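Local coordinates for protein CalS13 (PDB 4ZAS) that probably transfers an amino group to a nucleotide-linked sugar with the help of pyridoxal 5'-phosphate, as a sugar aminotransferase of the DegT/DnrJ/EryC1 family, at residues A89-A94 / R244-L249; H162-P167 / F325-L330; V176-T181 / D185-V190; V232-P235 / L239-R242. All blocks are in the same frame, centred on the assembly; numbering follows the deposited sequence.

Contact 1: residues A89-A94 / R244-L249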
loop_
_atom_site.group_PDB
_atom_site.type_symbol
_atom_site.label_atom_id
_atom_site.label_comp_id
_atom_site.label_asym_id
_atom_site.label_seq_id
_atom_site.Cartn_x
_atom_site.Cartn_y
_atom_site.Cartn_z
ATOM N N ALA A 89 -8.127 -9.063 2.326
ATOM C CA ALA A 89 -9.246 -9.986 2.421
ATOM C C ALA A 89 -8.807 -11.423 2.160
ATOM O O ALA A 89 -9.155 -12.333 2.904
ATOM C CB ALA A 89 -10.338 -9.576 1.455
ATOM N N LEU A 90 -8.006 -11.620 1.126
ATOM C CA LEU A 90 -7.568 -12.958 0.771
ATOM C C LEU A 90 -6.659 -13.599 1.826
ATOM O O LEU A 90 -6.578 -14.838 1.922
ATOM C CB LEU A 90 -6.864 -12.905 -0.583
ATOM C CG LEU A 90 -7.904 -12.682 -1.680
ATOM C CD1 LEU A 90 -7.236 -12.369 -2.987
ATOM C CD2 LEU A 90 -8.795 -13.913 -1.811
ATOM N N SER A 91 -6.021 -12.766 2.651
ATOM C CA SER A 91 -5.165 -13.264 3.712
ATOM C C SER A 91 -5.978 -14.090 4.735
ATOM O O SER A 91 -5.427 -14.956 5.414
ATOM C CB SER A 91 -4.458 -12.110 4.414
ATOM O OG SER A 91 -5.299 -11.518 5.385
ATOM N N LEU A 92 -7.288 -13.850 4.798
ATOM C CA LEU A 92 -8.200 -14.640 5.624
ATOM C C LEU A 92 -8.230 -16.081 5.161
ATOM O O LEU A 92 -8.379 -17.014 5.967
ATOM C CB LEU A 92 -9.607 -14.076 5.555
ATOM C CG LEU A 92 -9.795 -12.681 6.127
ATOM C CD1 LEU A 92 -11.192 -12.188 5.787
ATOM C CD2 LEU A 92 -9.572 -12.705 7.611
ATOM N N ALA A 93 -8.130 -16.247 3.847
ATOM C CA ALA A 93 -8.148 -17.567 3.236
ATOM C C ALA A 93 -6.821 -18.272 3.467
ATOM O O ALA A 93 -6.775 -19.429 3.885
ATOM C CB ALA A 93 -8.440 -17.451 1.763
ATOM N N ALA A 94 -5.740 -17.548 3.204
ATOM C CA ALA A 94 -4.387 -18.066 3.352
ATOM C C ALA A 94 -4.011 -18.318 4.815
ATOM O O ALA A 94 -3.386 -19.325 5.132
ATOM C CB ALA A 94 -3.411 -17.109 2.719
ATOM N N ARG A 244 -9.255 -5.421 10.668
ATOM C CA ARG A 244 -8.847 -4.145 11.233
ATOM C C ARG A 244 -7.460 -4.349 11.864
ATOM O O ARG A 244 -6.565 -3.503 11.744
ATOM C CB ARG A 244 -9.864 -3.667 12.269
ATOM C CG ARG A 244 -10.037 -2.168 12.334
ATOM C CD ARG A 244 -11.222 -1.759 13.209
ATOM N NE ARG A 244 -10.762 -1.240 14.499
ATOM C CZ ARG A 244 -10.407 0.027 14.716
ATOM N NH1 ARG A 244 -10.469 0.918 13.738
ATOM N NH2 ARG A 244 -9.993 0.409 15.917
ATOM N N LEU A 245 -7.283 -5.524 12.470
ATOM C CA LEU A 245 -6.025 -5.922 13.064
ATOM C C LEU A 245 -4.916 -6.028 12.036
ATOM O O LEU A 245 -3.842 -5.444 12.222
ATOM C CB LEU A 245 -6.169 -7.278 13.765
ATOM C CG LEU A 245 -6.111 -7.360 15.282
ATOM C CD1 LEU A 245 -6.185 -8.804 15.704
ATOM C CD2 LEU A 245 -4.808 -6.739 15.766
ATOM N N ARG A 246 -5.152 -6.806 10.980
ATOM C CA ARG A 246 -4.109 -7.039 9.987
ATOM C C ARG A 246 -3.858 -5.795 9.152
ATOM O O ARG A 246 -2.897 -5.740 8.381
ATOM C CB ARG A 246 -4.459 -8.208 9.083
ATOM C CG ARG A 246 -4.563 -9.495 9.813
ATOM C CD ARG A 246 -4.768 -10.647 8.866
ATOM N NE ARG A 246 -4.865 -11.904 9.604
ATOM C CZ ARG A 246 -5.003 -13.092 9.033
ATOM N NH1 ARG A 246 -5.079 -13.179 7.711
ATOM N NH2 ARG A 246 -5.063 -14.187 9.776
ATOM N N ARG A 247 -4.745 -4.815 9.274
ATOM C CA ARG A 247 -4.583 -3.583 8.537
ATOM C C ARG A 247 -3.377 -2.793 9.027
ATOM O O ARG A 247 -2.740 -2.081 8.249
ATOM C CB ARG A 247 -5.839 -2.729 8.638
ATOM C CG ARG A 247 -5.718 -1.445 7.879
ATOM C CD ARG A 247 -6.961 -0.627 7.955
ATOM N NE ARG A 247 -7.383 -0.300 9.308
ATOM C CZ ARG A 247 -8.447 0.463 9.544
ATOM N NH1 ARG A 247 -9.138 0.938 8.508
ATOM N NH2 ARG A 247 -8.819 0.760 10.788
ATOM N N TRP A 248 -3.074 -2.925 10.320
ATOM C CA TRP A 248 -1.967 -2.211 10.945
ATOM C C TRP A 248 -1.044 -3.191 11.689
ATOM O O TRP A 248 -0.958 -3.200 12.918
ATOM C CB TRP A 248 -2.521 -1.107 11.875
ATOM C CG TRP A 248 -1.463 -0.357 12.642
ATOM C CD1 TRP A 248 -1.193 -0.444 13.989
ATOM C CD2 TRP A 248 -0.488 0.533 12.102
ATOM N NE1 TRP A 248 -0.128 0.364 14.317
ATOM C CE2 TRP A 248 0.327 0.970 13.175
ATOM C CE3 TRP A 248 -0.224 1.007 10.816
ATOM C CZ2 TRP A 248 1.379 1.862 12.997
ATOM C CZ3 TRP A 248 0.816 1.903 10.641
ATOM C CH2 TRP A 248 1.607 2.321 11.726
ATOM N N LEU A 249 -0.357 -4.025 10.912
ATOM C CA LEU A 249 0.725 -4.890 11.403
ATOM C C LEU A 249 0.383 -5.888 12.508
ATOM O O LEU A 249 1.294 -6.493 13.081
ATOM C CB LEU A 249 1.900 -4.038 11.879
ATOM C CG LEU A 249 2.435 -3.142 10.763
ATOM C CD1 LEU A 249 2.945 -1.853 11.323
ATOM C CD2 LEU A 249 3.525 -3.854 9.971
#
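Arg246 reaches out from helix 237-247 and closes on Ser91 with one guanidinium nitrogen. NH1 of Arg246 gives a hydrogen bond to OG of Ser91 at 2.9 Å, and the hydroxyl lies only 5° out of the guanidinium plane, so it is met at the edge of the group. NH1 of Arg246 also makes a weak bond to O of Ser91 at 2.9 Å. Ser91 is thus gripped through both its hydroxyl and its carbonyl oxygen.

The reach comes from a fully stretched chain, with chi2 and chi3 of Arg246 both near 180°. Further out, NH2 of Arg246 bonds to the carbonyl of Arg95, NE has a long, weak ion pair with Glu266, and OG of Ser91 bonds to the carbonyl of Leu88. An alanine in place of Arg246 would probably leave the carbonyls of Ser91 and Arg95 without this donor and open a gap between the two helices.

Around this link in helix 82-94, Leu90 and Ala93 pack on strand 155-161 of the central sheet, Leu90 also touches helix 121-125, and Leu92 leans on Leu239, Arg242 and Leu243 of helix 237-247.

Contact 2: residues H162-P167 / F325-L330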
loop_
_atom_site.group_PDB
_atom_site.type_symbol
_atom_site.label_atom_id
_atom_site.label_comp_id
_atom_site.label_asym_id
_atom_site.label_seq_id
_atom_site.Cartn_x
_atom_site.Cartn_y
_atom_site.Cartn_z
ATOM N N HIS A 162 -17.797 -7.597 -10.022
ATOM C CA HIS A 162 -18.947 -6.914 -10.613
ATOM C C HIS A 162 -18.444 -5.988 -11.708
ATOM O O HIS A 162 -18.378 -4.777 -11.515
ATOM C CB HIS A 162 -19.693 -6.092 -9.570
ATOM C CG HIS A 162 -20.121 -6.866 -8.364
ATOM N ND1 HIS A 162 -21.147 -7.788 -8.391
ATOM C CD2 HIS A 162 -19.669 -6.844 -7.086
ATOM C CE1 HIS A 162 -21.312 -8.297 -7.182
ATOM N NE2 HIS A 162 -20.430 -7.741 -6.372
ATOM N N TRP A 163 -18.109 -6.545 -12.861
ATOM C CA TRP A 163 -17.518 -5.747 -13.925
ATOM C C TRP A 163 -18.414 -4.563 -14.310
ATOM O O TRP A 163 -19.628 -4.711 -14.467
ATOM C CB TRP A 163 -17.213 -6.617 -15.147
ATOM C CG TRP A 163 -16.363 -5.922 -16.157
ATOM C CD1 TRP A 163 -16.711 -5.592 -17.440
ATOM C CD2 TRP A 163 -15.025 -5.435 -15.966
ATOM N NE1 TRP A 163 -15.665 -4.945 -18.062
ATOM C CE2 TRP A 163 -14.621 -4.837 -17.175
ATOM C CE3 TRP A 163 -14.130 -5.451 -14.888
ATOM C CZ2 TRP A 163 -13.356 -4.262 -17.338
ATOM C CZ3 TRP A 163 -12.873 -4.874 -15.055
ATOM C CH2 TRP A 163 -12.503 -4.293 -16.270
ATOM N N LEU A 164 -17.796 -3.381 -14.360
ATOM C CA LEU A 164 -18.436 -2.098 -14.676
ATOM C C LEU A 164 -19.526 -1.704 -13.690
ATOM O O LEU A 164 -20.248 -0.742 -13.919
ATOM C CB LEU A 164 -19.004 -2.135 -16.088
ATOM C CG LEU A 164 -17.922 -2.511 -17.093
ATOM C CD1 LEU A 164 -18.512 -2.667 -18.465
ATOM C CD2 LEU A 164 -16.800 -1.466 -17.088
ATOM N N GLY A 165 -19.624 -2.421 -12.578
ATOM C CA GLY A 165 -20.676 -2.161 -11.609
ATOM C C GLY A 165 -21.981 -2.877 -11.916
ATOM O O GLY A 165 -23.036 -2.533 -11.366
ATOM N N TYR A 166 -21.927 -3.869 -12.802
ATOM C CA TYR A 166 -23.085 -4.722 -13.041
ATOM C C TYR A 166 -22.996 -5.902 -12.088
ATOM O O TYR A 166 -22.071 -6.703 -12.169
ATOM C CB TYR A 166 -23.184 -5.201 -14.515
ATOM C CG TYR A 166 -24.430 -6.022 -14.779
ATOM C CD1 TYR A 166 -25.625 -5.418 -15.175
ATOM C CD2 TYR A 166 -24.430 -7.399 -14.597
ATOM C CE1 TYR A 166 -26.786 -6.174 -15.407
ATOM C CE2 TYR A 166 -25.583 -8.162 -14.828
ATOM C CZ TYR A 166 -26.759 -7.545 -15.230
ATOM O OH TYR A 166 -27.892 -8.306 -15.446
ATOM N N PRO A 167 -23.945 -5.994 -11.168
ATOM C CA PRO A 167 -23.896 -7.020 -10.119
ATOM C C PRO A 167 -23.962 -8.470 -10.590
ATOM O O PRO A 167 -24.861 -8.865 -11.328
ATOM C CB PRO A 167 -25.124 -6.703 -9.266
ATOM C CG PRO A 167 -25.372 -5.233 -9.501
ATOM C CD PRO A 167 -25.021 -5.012 -10.951
ATOM N N PHE A 325 -22.856 1.288 -13.979
ATOM C CA PHE A 325 -22.396 1.736 -15.290
ATOM C C PHE A 325 -21.201 2.685 -15.221
ATOM O O PHE A 325 -21.275 3.813 -15.698
ATOM C CB PHE A 325 -23.542 2.408 -16.050
ATOM C CG PHE A 325 -24.639 1.457 -16.454
ATOM C CD1 PHE A 325 -24.454 0.591 -17.516
ATOM C CD2 PHE A 325 -25.849 1.443 -15.786
ATOM C CE1 PHE A 325 -25.450 -0.275 -17.898
ATOM C CE2 PHE A 325 -26.848 0.577 -16.159
ATOM C CZ PHE A 325 -26.649 -0.281 -17.219
ATOM N N TRP A 326 -20.106 2.223 -14.624
ATOM C CA TRP A 326 -18.876 3.012 -14.527
ATOM C C TRP A 326 -18.355 3.362 -15.915
ATOM O O TRP A 326 -17.819 4.457 -16.146
ATOM C CB TRP A 326 -17.807 2.247 -13.748
ATOM C CG TRP A 326 -16.584 3.055 -13.485
ATOM C CD1 TRP A 326 -16.530 4.302 -12.923
ATOM C CD2 TRP A 326 -15.232 2.681 -13.764
ATOM N NE1 TRP A 326 -15.226 4.717 -12.827
ATOM C CE2 TRP A 326 -14.408 3.739 -13.335
ATOM C CE3 TRP A 326 -14.636 1.552 -14.322
ATOM C CZ2 TRP A 326 -13.024 3.704 -13.460
ATOM C CZ3 TRP A 326 -13.249 1.518 -14.440
ATOM C CH2 TRP A 326 -12.466 2.585 -14.015
ATOM N N MET A 327 -18.451 2.373 -16.802
ATOM C CA MET A 327 -18.263 2.548 -18.231
ATOM C C MET A 327 -19.414 1.813 -18.904
ATOM O O MET A 327 -20.099 1.045 -18.258
ATOM C CB MET A 327 -16.902 2.009 -18.677
ATOM C CG MET A 327 -15.740 2.817 -18.145
ATOM S SD MET A 327 -14.114 2.165 -18.574
ATOM C CE MET A 327 -14.132 0.636 -17.682
ATOM N N TYR A 328 -19.657 2.059 -20.184
ATOM C CA TYR A 328 -20.718 1.344 -20.887
ATOM C C TYR A 328 -20.108 0.293 -21.827
ATOM O O TYR A 328 -19.300 0.635 -22.699
ATOM C CB TYR A 328 -21.604 2.317 -21.670
ATOM C CG TYR A 328 -22.855 1.679 -22.223
ATOM C CD1 TYR A 328 -22.846 1.043 -23.449
ATOM C CD2 TYR A 328 -24.036 1.693 -21.502
ATOM C CE1 TYR A 328 -23.977 0.449 -23.951
ATOM C CE2 TYR A 328 -25.174 1.096 -21.990
ATOM C CZ TYR A 328 -25.147 0.477 -23.217
ATOM O OH TYR A 328 -26.297 -0.104 -23.710
ATOM N N PRO A 329 -20.475 -0.987 -21.637
ATOM C CA PRO A 329 -19.982 -2.138 -22.401
ATOM C C PRO A 329 -20.739 -2.382 -23.716
ATOM O O PRO A 329 -21.957 -2.181 -23.766
ATOM C CB PRO A 329 -20.216 -3.307 -21.448
ATOM C CG PRO A 329 -21.420 -2.920 -20.715
ATOM C CD PRO A 329 -21.370 -1.418 -20.551
ATOM N N LEU A 330 -20.009 -2.790 -24.758
ATOM C CA LEU A 330 -20.581 -3.290 -25.998
ATOM C C LEU A 330 -19.759 -4.489 -26.469
ATOM O O LEU A 330 -18.574 -4.586 -26.156
ATOM C CB LEU A 330 -20.585 -2.221 -27.090
ATOM C CG LEU A 330 -21.512 -1.022 -26.938
ATOM C CD1 LEU A 330 -21.365 -0.102 -28.154
ATOM C CD2 LEU A 330 -22.954 -1.480 -26.731
HETATM O O HOH W 1 -22.811 -1.372 -14.765
#
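Leu164 pushes its forked end between Met327 and Pro329, one methyl to each. CD2 meets the terminal methyl of Met327, with CE at 3.4 Å from CD2 of Leu164, and the two side chains cross at about a right angle. Met327 is bent at its last torsion (chi3 -66°), which turns CE back onto the leucine. The other branch slides past the proline ring in the opposite direction, CD1 of Leu164 lying 3.5 Å from CB of Pro329. CD2 of Leu164 also sits over one face of the indole of Trp163, toward its rim.

These side chains join the loop that follows strand 155-161 of the large mixed sheet to the chain leading through strand 328-332, the middle strand of a small antiparallel sheet. His381 of the neighbouring strand 379-382 packs on Leu164 as well.

The backbones meet beside the leucine. Trp326 N donates to O of Leu164 at 3.1 Å, a fairly straight bond (165°) whose donor is tilted 30° from the carbonyl plane. A water donates to that same carbonyl and accepts from N of Phe325, 2.8 Å from each of Leu164 O and Phe325 N, while lying over one face of the Phe325 ring. Trp326 turns its indole away from the loop, with NE1 bonded to the carbonyl of Ile221; its nearest side-chain atom is about 4 Å from bound dTDP-4-keto-6-deoxyglucose.

Contact 3: residues V176-T181 / D185-V190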
loop_
_atom_site.group_PDB
_atom_site.type_symbol
_atom_site.label_atom_id
_atom_site.label_comp_id
_atom_site.label_asym_id
_atom_site.label_seq_id
_atom_site.Cartn_x
_atom_site.Cartn_y
_atom_site.Cartn_z
ATOM N N VAL A 176 -24.750 -21.887 -5.460
ATOM C CA VAL A 176 -23.755 -22.707 -6.120
ATOM C C VAL A 176 -22.641 -23.038 -5.129
ATOM O O VAL A 176 -22.215 -24.188 -5.029
ATOM C CB VAL A 176 -23.253 -22.020 -7.392
ATOM C CG1 VAL A 176 -21.937 -22.590 -7.835
ATOM C CG2 VAL A 176 -24.285 -22.169 -8.471
ATOM N N VAL A 177 -22.167 -22.044 -4.383
ATOM C CA VAL A 177 -21.131 -22.323 -3.400
ATOM C C VAL A 177 -21.635 -23.277 -2.335
ATOM O O VAL A 177 -20.922 -24.201 -1.949
ATOM C CB VAL A 177 -20.612 -21.044 -2.740
ATOM C CG1 VAL A 177 -19.754 -21.386 -1.532
ATOM C CG2 VAL A 177 -19.828 -20.203 -3.748
ATOM N N ASP A 178 -22.875 -23.084 -1.895
ATOM C CA ASP A 178 -23.457 -23.907 -0.838
ATOM C C ASP A 178 -23.648 -25.351 -1.276
ATOM O O ASP A 178 -23.445 -26.263 -0.475
ATOM C CB ASP A 178 -24.783 -23.303 -0.336
ATOM C CG ASP A 178 -24.561 -22.077 0.562
ATOM O OD1 ASP A 178 -23.394 -21.796 0.909
ATOM O OD2 ASP A 178 -25.536 -21.393 0.933
ATOM N N ARG A 179 -24.066 -25.567 -2.524
ATOM C CA ARG A 179 -24.252 -26.927 -3.049
ATOM C C ARG A 179 -22.907 -27.643 -3.268
ATOM O O ARG A 179 -22.752 -28.803 -2.902
ATOM C CB ARG A 179 -25.096 -26.896 -4.331
ATOM C CG ARG A 179 -25.349 -28.254 -4.979
ATOM C CD ARG A 179 -26.154 -28.112 -6.271
ATOM N NE ARG A 179 -26.673 -29.383 -6.783
ATOM C CZ ARG A 179 -27.837 -29.922 -6.437
ATOM N NH1 ARG A 179 -28.603 -29.319 -5.539
ATOM N NH2 ARG A 179 -28.220 -31.078 -6.969
ATOM N N ALA A 180 -21.939 -26.947 -3.854
ATOM C CA ALA A 180 -20.628 -27.535 -4.154
ATOM C C ALA A 180 -19.838 -27.930 -2.896
ATOM O O ALA A 180 -19.052 -28.878 -2.918
ATOM C CB ALA A 180 -19.798 -26.564 -5.004
ATOM N N THR A 181 -20.013 -27.179 -1.814
ATOM C CA THR A 181 -19.198 -27.374 -0.623
ATOM C C THR A 181 -19.974 -27.986 0.551
ATOM O O THR A 181 -19.645 -27.757 1.707
ATOM C CB THR A 181 -18.585 -26.031 -0.179
ATOM O OG1 THR A 181 -19.616 -25.166 0.322
ATOM C CG2 THR A 181 -17.917 -25.355 -1.350
ATOM N N ASP A 185 -16.636 -29.233 5.470
ATOM C CA ASP A 185 -16.199 -28.935 6.846
ATOM C C ASP A 185 -15.603 -27.512 7.006
ATOM O O ASP A 185 -15.475 -27.014 8.127
ATOM C CB ASP A 185 -15.244 -30.040 7.382
ATOM C CG ASP A 185 -13.759 -29.740 7.182
ATOM O OD1 ASP A 185 -13.227 -28.817 7.832
ATOM O OD2 ASP A 185 -13.108 -30.486 6.417
ATOM N N ARG A 186 -15.249 -26.854 5.909
ATOM C CA ARG A 186 -15.202 -25.395 5.939
ATOM C C ARG A 186 -15.496 -24.807 4.560
ATOM O O ARG A 186 -14.915 -25.202 3.540
ATOM C CB ARG A 186 -13.869 -24.861 6.485
ATOM C CG ARG A 186 -12.647 -25.030 5.623
ATOM C CD ARG A 186 -11.447 -24.388 6.317
ATOM N NE ARG A 186 -11.700 -22.990 6.674
ATOM C CZ ARG A 186 -11.258 -22.402 7.787
ATOM N NH1 ARG A 186 -10.552 -23.096 8.679
ATOM N NH2 ARG A 186 -11.540 -21.123 8.022
ATOM N N ARG A 187 -16.449 -23.884 4.550
ATOM C CA ARG A 187 -16.856 -23.168 3.352
ATOM C C ARG A 187 -15.736 -22.235 2.875
ATOM O O ARG A 187 -15.161 -21.511 3.670
ATOM C CB ARG A 187 -18.133 -22.372 3.644
ATOM C CG ARG A 187 -18.901 -21.872 2.434
ATOM C CD ARG A 187 -20.168 -21.209 2.919
ATOM N NE ARG A 187 -21.011 -20.673 1.852
ATOM C CZ ARG A 187 -20.828 -19.490 1.274
ATOM N NH1 ARG A 187 -21.660 -19.087 0.322
ATOM N NH2 ARG A 187 -19.818 -18.709 1.646
ATOM N N PRO A 188 -15.410 -22.266 1.577
ATOM C CA PRO A 188 -14.398 -21.329 1.102
ATOM C C PRO A 188 -14.838 -19.902 1.293
ATOM O O PRO A 188 -16.039 -19.631 1.409
ATOM C CB PRO A 188 -14.284 -21.650 -0.387
ATOM C CG PRO A 188 -15.587 -22.260 -0.731
ATOM C CD PRO A 188 -15.965 -23.070 0.480
ATOM N N LEU A 189 -13.858 -19.007 1.354
ATOM C CA LEU A 189 -14.111 -17.581 1.506
ATOM C C LEU A 189 -14.689 -17.002 0.216
ATOM O O LEU A 189 -14.134 -17.212 -0.860
ATOM C CB LEU A 189 -12.817 -16.843 1.845
ATOM C CG LEU A 189 -12.968 -15.350 2.107
ATOM C CD1 LEU A 189 -13.729 -15.138 3.397
ATOM C CD2 LEU A 189 -11.625 -14.641 2.140
ATOM N N VAL A 190 -15.800 -16.279 0.316
ATOM C CA VAL A 190 -16.366 -15.616 -0.857
ATOM C C VAL A 190 -16.072 -14.115 -0.826
ATOM O O VAL A 190 -16.571 -13.399 0.054
ATOM C CB VAL A 190 -17.870 -15.894 -0.950
ATOM C CG1 VAL A 190 -18.452 -15.224 -2.158
ATOM C CG2 VAL A 190 -18.117 -17.394 -0.986
#
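The return leg of a beta-alpha-beta unit, strand 155-161, helix 170-180 and strand 189-193, brings Val177, Asp178 and Thr181 at the helix end against Arg187, Pro188 and Val190 leading into the strand. Arg187 is held on two sides. At its edge, NE of Arg187 forms a salt bridge with OD1 of Asp178 at 2.8 Å; the oxygen is only 5° out of the guanidinium plane, and NE comes nearly in line with the C-O bond. NH1 adds a weak bond to the same oxygen, with carboxylate and guanidinium planes turned 68° apart. Over one face lies CG1 of Val177, 3.5 Å from NH1 of Arg187. A leucine in place of Arg187 would probably leave the Asp178 carboxylate without its charged mate and the CG1 methyl of Val177 without the flat group beneath it.

Deeper in, CG2 of Thr181 points at the Pro188 ring, 3.5 Å from CD of Pro188. OG1 of Thr181, set between backbone N and carbonyl carbon (chi1 69°), turns back to donate to O of Val177 at 2.8 Å. Thr181 N reaches that carbonyl from the opposite face, which ties down the last helical turn. CG2 of Val177 touches CG2 of Val190 at 4.3 Å, and Val177 and Pro188 also pack on Ile158. Such apolar packing of a helix on its flanking strands is characteristic of a beta-alpha-beta crossover.

Contact 4: residues V232-P235 / L239-R242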
loop_
_atom_site.group_PDB
_atom_site.type_symbol
_atom_site.label_atom_id
_atom_site.label_comp_id
_atom_site.label_asym_id
_atom_site.label_seq_id
_atom_site.Cartn_x
_atom_site.Cartn_y
_atom_site.Cartn_z
ATOM N N VAL A 232 -12.897 -2.286 2.766
ATOM C CA VAL A 232 -13.411 -3.645 2.803
ATOM C C VAL A 232 -14.671 -3.673 3.666
ATOM O O VAL A 232 -14.692 -3.064 4.745
ATOM C CB VAL A 232 -12.355 -4.614 3.337
ATOM C CG1 VAL A 232 -12.875 -6.026 3.311
ATOM C CG2 VAL A 232 -11.062 -4.477 2.552
ATOM N N VAL A 233 -15.712 -4.366 3.192
ATOM C CA VAL A 233 -16.964 -4.522 3.956
ATOM C C VAL A 233 -17.103 -5.979 4.417
ATOM O O VAL A 233 -16.999 -6.914 3.630
ATOM C CB VAL A 233 -18.193 -4.074 3.122
ATOM C CG1 VAL A 233 -19.453 -4.051 3.980
ATOM C CG2 VAL A 233 -17.952 -2.698 2.501
ATOM N N LEU A 234 -17.328 -6.174 5.702
ATOM C CA LEU A 234 -17.350 -7.520 6.247
ATOM C C LEU A 234 -18.756 -7.927 6.653
ATOM O O LEU A 234 -19.539 -7.097 7.112
ATOM C CB LEU A 234 -16.397 -7.621 7.451
ATOM C CG LEU A 234 -14.879 -7.581 7.213
ATOM C CD1 LEU A 234 -14.415 -8.433 6.031
ATOM C CD2 LEU A 234 -14.420 -6.159 7.009
ATOM N N PRO A 235 -19.074 -9.215 6.497
ATOM C CA PRO A 235 -20.399 -9.741 6.853
ATOM C C PRO A 235 -20.591 -10.015 8.326
ATOM O O PRO A 235 -21.742 -10.174 8.718
ATOM C CB PRO A 235 -20.493 -11.039 6.052
ATOM C CG PRO A 235 -19.104 -11.468 5.884
ATOM C CD PRO A 235 -18.270 -10.199 5.757
ATOM N N LEU A 239 -14.732 -11.251 11.372
ATOM C CA LEU A 239 -13.946 -10.881 10.223
ATOM C C LEU A 239 -13.583 -9.387 10.279
ATOM O O LEU A 239 -12.462 -9.008 9.935
ATOM C CB LEU A 239 -14.697 -11.222 8.934
ATOM C CG LEU A 239 -14.927 -12.711 8.666
ATOM C CD1 LEU A 239 -15.615 -12.904 7.340
ATOM C CD2 LEU A 239 -13.616 -13.450 8.676
ATOM N N TYR A 240 -14.506 -8.558 10.760
ATOM C CA TYR A 240 -14.252 -7.132 10.897
ATOM C C TYR A 240 -13.101 -6.860 11.874
ATOM O O TYR A 240 -12.200 -6.082 11.572
ATOM C CB TYR A 240 -15.501 -6.396 11.372
ATOM C CG TYR A 240 -15.233 -4.943 11.684
ATOM C CD1 TYR A 240 -15.187 -3.995 10.668
ATOM C CD2 TYR A 240 -15.002 -4.515 12.993
ATOM C CE1 TYR A 240 -14.944 -2.662 10.943
ATOM C CE2 TYR A 240 -14.752 -3.182 13.273
ATOM C CZ TYR A 240 -14.726 -2.260 12.241
ATOM O OH TYR A 240 -14.485 -0.934 12.505
ATOM N N ASP A 241 -13.143 -7.484 13.048
ATOM C CA ASP A 241 -12.072 -7.322 14.027
ATOM C C ASP A 241 -10.748 -7.773 13.419
ATOM O O ASP A 241 -9.751 -7.052 13.481
ATOM C CB ASP A 241 -12.359 -8.107 15.307
ATOM C CG ASP A 241 -13.516 -7.522 16.111
ATOM O OD1 ASP A 241 -13.854 -6.339 15.892
ATOM O OD2 ASP A 241 -14.086 -8.243 16.965
ATOM N N ARG A 242 -10.756 -8.946 12.793
ATOM C CA ARG A 242 -9.532 -9.519 12.250
ATOM C C ARG A 242 -8.867 -8.669 11.166
ATOM O O ARG A 242 -7.645 -8.561 11.117
ATOM C CB ARG A 242 -9.790 -10.919 11.698
ATOM C CG ARG A 242 -8.486 -11.636 11.398
ATOM C CD ARG A 242 -8.673 -13.092 11.042
ATOM N NE ARG A 242 -9.630 -13.785 11.902
ATOM C CZ ARG A 242 -9.304 -14.443 13.009
ATOM N NH1 ARG A 242 -8.039 -14.512 13.402
ATOM N NH2 ARG A 242 -10.250 -15.042 13.719
#
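Leu239 brings its CB against the fork of Leu234, 4.0 Å from CG of Leu234 and equally close to CD1. The two leucines pass each other at a slant. Farther along the same side chain, CD1 of Leu239 reaches the ring of Pro235, lying 4.0 Å from its CG. With CG anti to the carbonyl carbon (chi1 -66°) and the chain extended beyond it (chi2 -177°), Leu239 can touch Leu234 near its root and Pro235 with its end.

This is a tight strand-to-helix connection: strand 230-233, an antiparallel member of the seven-stranded sheet, leads through Leu234 and Pro235 into helix 237-247, which folds back against it. Asp236 in the link accepts a hydrogen bond through OD1 from the backbone N of Leu239.

Tyr240 takes part chiefly through its backbone and the root of its side chain. Its N lies 3.7 Å from CG of Leu234, and its CB is 4.2 Å from CB of the same leucine, while its side chain packs on Val77 and Arg75. No hydrogen bond crosses between the segments, so the fit is apolar. Two residues on, Arg242 turns to another neighbour, its NH1 forming a salt bridge with Glu266.

Overall arrangement
Contacts 1 and 4 share helix 237-247, and their centres are 9 Å apart. They touch where CD2 of Leu92 meets CD of Arg242 at 3.6 Å. Contact 1 also touches contact 3, CD2 of Leu189 packing 3.5 Å from O of Ala89, so helix 82-94 touches both contacts 3 and 4. Contacts 3 and 4 follow one another along the chain and reach the same mixed sheet without touching. Contact 2 stands apart, its centre 26 to 28 Å from the others, yet Trp326 lies by the bound nucleotide sugar. Contacts 1 and 4 each bring a side chain, Arg246 and Tyr240, to about 11 Å from that of Arg253, a dTDP-binding residue with no dTDP bound in this chain.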